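Local coordinates for protein sulfur oxygenase/reductase (Halothiobacillus neapolitanus, PDB 6QPA) that probably oxidises and disproportionates elemental sulfur with oxygen at a mononuclear non-haem iron centre, within a 24-subunit assembly, at residues Q280-N284 and G285-H289. Sequence-based numbering, arbitrary orientation.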
ATOM      1  N   GLN A 280     -40.736  17.814 -49.223  1.00 34.22           N
ATOM      2  CA  GLN A 280     -42.042  18.280 -49.697  1.00 37.51           C
ATOM      3  C   GLN A 280     -43.091  17.182 -49.580  1.00 37.37           C
ATOM      4  O   GLN A 280     -44.211  17.430 -49.122  1.00 39.84           O
ATOM      5  CB  GLN A 280     -41.959  18.741 -51.157  1.00 34.76           C
ATOM      6  CG  GLN A 280     -40.889  19.774 -51.466  1.00 37.78           C
ATOM      7  CD  GLN A 280     -40.822  20.855 -50.429  1.00 43.90           C
ATOM      8  OE1 GLN A 280     -41.816  21.510 -50.155  1.00 47.26           O
ATOM      9  NE2 GLN A 280     -39.642  21.057 -49.845  1.00 46.29           N
ATOM     10  N   ILE A 281     -42.735  15.961 -49.985  1.00 35.76           N
ATOM     11  CA  ILE A 281     -43.643  14.821 -49.893  1.00 37.81           C
ATOM     12  C   ILE A 281     -44.067  14.596 -48.448  1.00 35.26           C
ATOM     13  O   ILE A 281     -45.259  14.479 -48.146  1.00 38.48           O
ATOM     14  CB  ILE A 281     -42.966  13.567 -50.474  1.00 32.51           C
ATOM     15  CG1 ILE A 281     -42.734  13.728 -51.984  1.00 35.95           C
ATOM     16  CG2 ILE A 281     -43.735  12.290 -50.091  1.00 28.55           C
ATOM     17  CD1 ILE A 281     -41.793  12.694 -52.575  1.00 38.96           C
ATOM     18  N   HIS A 282     -43.099  14.579 -47.527  1.00 30.00           N
ATOM     19  CA  HIS A 282     -43.411  14.270 -46.132  1.00 33.46           C
ATOM     20  C   HIS A 282     -44.129  15.438 -45.464  1.00 30.70           C
ATOM     21  O   HIS A 282     -45.098  15.230 -44.726  1.00 30.00           O
ATOM     22  CB  HIS A 282     -42.124  13.901 -45.365  1.00 32.12           C
ATOM     23  CG  HIS A 282     -42.354  13.416 -43.953  1.00 26.14           C
ATOM     24  ND1 HIS A 282     -41.957  14.134 -42.842  1.00 30.92           N
ATOM     25  CD2 HIS A 282     -42.899  12.270 -43.479  1.00 26.98           C
ATOM     26  CE1 HIS A 282     -42.255  13.458 -41.744  1.00 28.72           C
ATOM     27  NE2 HIS A 282     -42.839  12.326 -42.102  1.00 32.70           N
ATOM     28  N   ASN A 283     -43.678  16.674 -45.724  1.00 29.01           N
ATOM     29  CA  ASN A 283     -44.358  17.832 -45.153  1.00 33.01           C
ATOM     30  C   ASN A 283     -45.823  17.857 -45.568  1.00 36.83           C
ATOM     31  O   ASN A 283     -46.711  17.982 -44.722  1.00 32.34           O
ATOM     32  CB  ASN A 283     -43.669  19.140 -45.581  1.00 30.39           C
ATOM     33  CG  ASN A 283     -42.413  19.422 -44.770  1.00 34.32           C
ATOM     34  OD1 ASN A 283     -42.020  18.615 -43.934  1.00 31.45           O
ATOM     35  ND2 ASN A 283     -41.786  20.565 -45.008  1.00 31.16           N
ATOM     36  N   ASN A 284     -46.093  17.720 -46.869  1.00 35.08           N
ATOM     37  CA  ASN A 284     -47.460  17.868 -47.356  1.00 37.11           C
ATOM     38  C   ASN A 284     -48.302  16.610 -47.174  1.00 40.28           C
ATOM     39  O   ASN A 284     -49.514  16.707 -46.952  1.00 39.82           O
ATOM     40  CB  ASN A 284     -47.427  18.291 -48.819  1.00 31.31           C
ATOM     41  CG  ASN A 284     -46.778  19.639 -48.994  1.00 37.89           C
ATOM     42  OD1 ASN A 284     -47.027  20.557 -48.211  1.00 45.83           O
ATOM     43  ND2 ASN A 284     -45.934  19.769 -50.000  1.00 43.59           N
ATOM     44  N   GLY A 285     -47.688  15.441 -47.243  1.00 36.26           N
ATOM     45  CA  GLY A 285     -48.429  14.207 -47.181  1.00 37.76           C
ATOM     46  C   GLY A 285     -48.537  13.615 -45.790  1.00 33.92           C
ATOM     47  O   GLY A 285     -49.431  12.801 -45.560  1.00 36.71           O
ATOM     48  N   VAL A 286     -47.656  13.997 -44.861  1.00 32.79           N
ATOM     49  CA  VAL A 286     -47.677  13.410 -43.522  1.00 35.67           C
ATOM     50  C   VAL A 286     -47.836  14.502 -42.465  1.00 36.29           C
ATOM     51  O   VAL A 286     -48.832  14.527 -41.739  1.00 32.03           O
ATOM     52  CB  VAL A 286     -46.422  12.560 -43.246  1.00 34.92           C
ATOM     53  CG1 VAL A 286     -46.417  12.069 -41.782  1.00 25.53           C
ATOM     54  CG2 VAL A 286     -46.352  11.378 -44.208  1.00 33.37           C
ATOM     55  N   LEU A 287     -46.869  15.420 -42.378  1.00 34.82           N
ATOM     56  CA  LEU A 287     -46.878  16.384 -41.278  1.00 28.95           C
ATOM     57  C   LEU A 287     -48.132  17.251 -41.271  1.00 35.77           C
ATOM     58  O   LEU A 287     -48.596  17.657 -40.199  1.00 36.71           O
ATOM     59  CB  LEU A 287     -45.627  17.267 -41.328  1.00 34.65           C
ATOM     60  CG  LEU A 287     -44.261  16.588 -41.066  1.00 34.42           C
ATOM     61  CD1 LEU A 287     -43.135  17.605 -40.978  1.00 34.54           C
ATOM     62  CD2 LEU A 287     -44.293  15.749 -39.810  1.00 28.22           C
ATOM     63  N   ALA A 288     -48.669  17.574 -42.452  1.00 30.27           N
ATOM     64  CA  ALA A 288     -49.842  18.423 -42.575  1.00 32.24           C
ATOM     65  C   ALA A 288     -51.105  17.792 -42.007  1.00 32.35           C
ATOM     66  O   ALA A 288     -52.094  18.504 -41.830  1.00 32.70           O
ATOM     67  CB  ALA A 288     -50.081  18.783 -44.050  1.00 33.14           C
ATOM     68  N   HIS A 289     -51.106  16.490 -41.710  1.00 31.47           N
ATOM     69  CA  HIS A 289     -52.332  15.813 -41.314  1.00 33.14           C
ATOM     70  C   HIS A 289     -52.323  15.335 -39.875  1.00 31.07           C
ATOM     71  O   HIS A 289     -53.217  14.580 -39.478  1.00 34.39           O
ATOM     72  CB  HIS A 289     -52.588  14.648 -42.262  1.00 33.76           C
ATOM     73  CG  HIS A 289     -52.616  15.068 -43.696  1.00 37.18           C
ATOM     74  ND1 HIS A 289     -53.486  16.031 -44.164  1.00 39.84           N
ATOM     75  CD2 HIS A 289     -51.896  14.657 -44.765  1.00 36.46           C
ATOM     76  CE1 HIS A 289     -53.295  16.201 -45.460  1.00 37.29           C
ATOM     77  NE2 HIS A 289     -52.331  15.384 -45.848  1.00 36.40           N
TER
HETATM   78  O   HOH W   1     -51.805  15.346 -48.642  1.00 34.32           O
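His-282 O accepts two backbone hydrogen bonds from the next turn of the helix. Leu-287 N donates to His-282 O at 2.9 Å, nearly straight at 163° and in the carbonyl plane. Val-286 N donates to His-282 O at 2.8 Å but is tilted 34° from that plane. One residue earlier, Gly-285 N makes the ordinary i to i+4 bond to Ile-281 O. Leu-287 and Ala-288 reach five residues back, the second in a weak bond from Ala-288 N to Asn-283 O. A water joins Asn-284 O to His-289 NE2, lying 2.8 Å from NE2 at the ring edge. The other ring nitrogen, His-289 ND1, is hydrogen-bonded to His-171 ND1.

The packing centres on the His-282 ring. With CG anti to the backbone N (chi1 -174°), the ring runs along the helix to the two residues that share its carbonyl. His-282 CD2 meets Val-286 CB at 3.5 Å, and NE2 meets CG1 of the same valine. His-282 CE1 touches Leu-287 CD2 at 3.6 Å. Both approaches are oblique to the ring. Replacing His-282 by an alanine is likely to spare the backbone bonds but leave Val-286 and Leu-287 without the buried ring they pack on. Leu-287 CD1 also lies 3.3 Å from Asn-283 OD1. Ala-288 CB sits over one face of the His-289 ring. Met-218 of a second subunit packs on Asn-283 and Leu-287, so this flank faces a subunit interface. The widened i to i+5 bonding is that of a pi-type turn, here at the C-terminal end of helix 276-287, just before strand 290-305 of the antiparallel sheet.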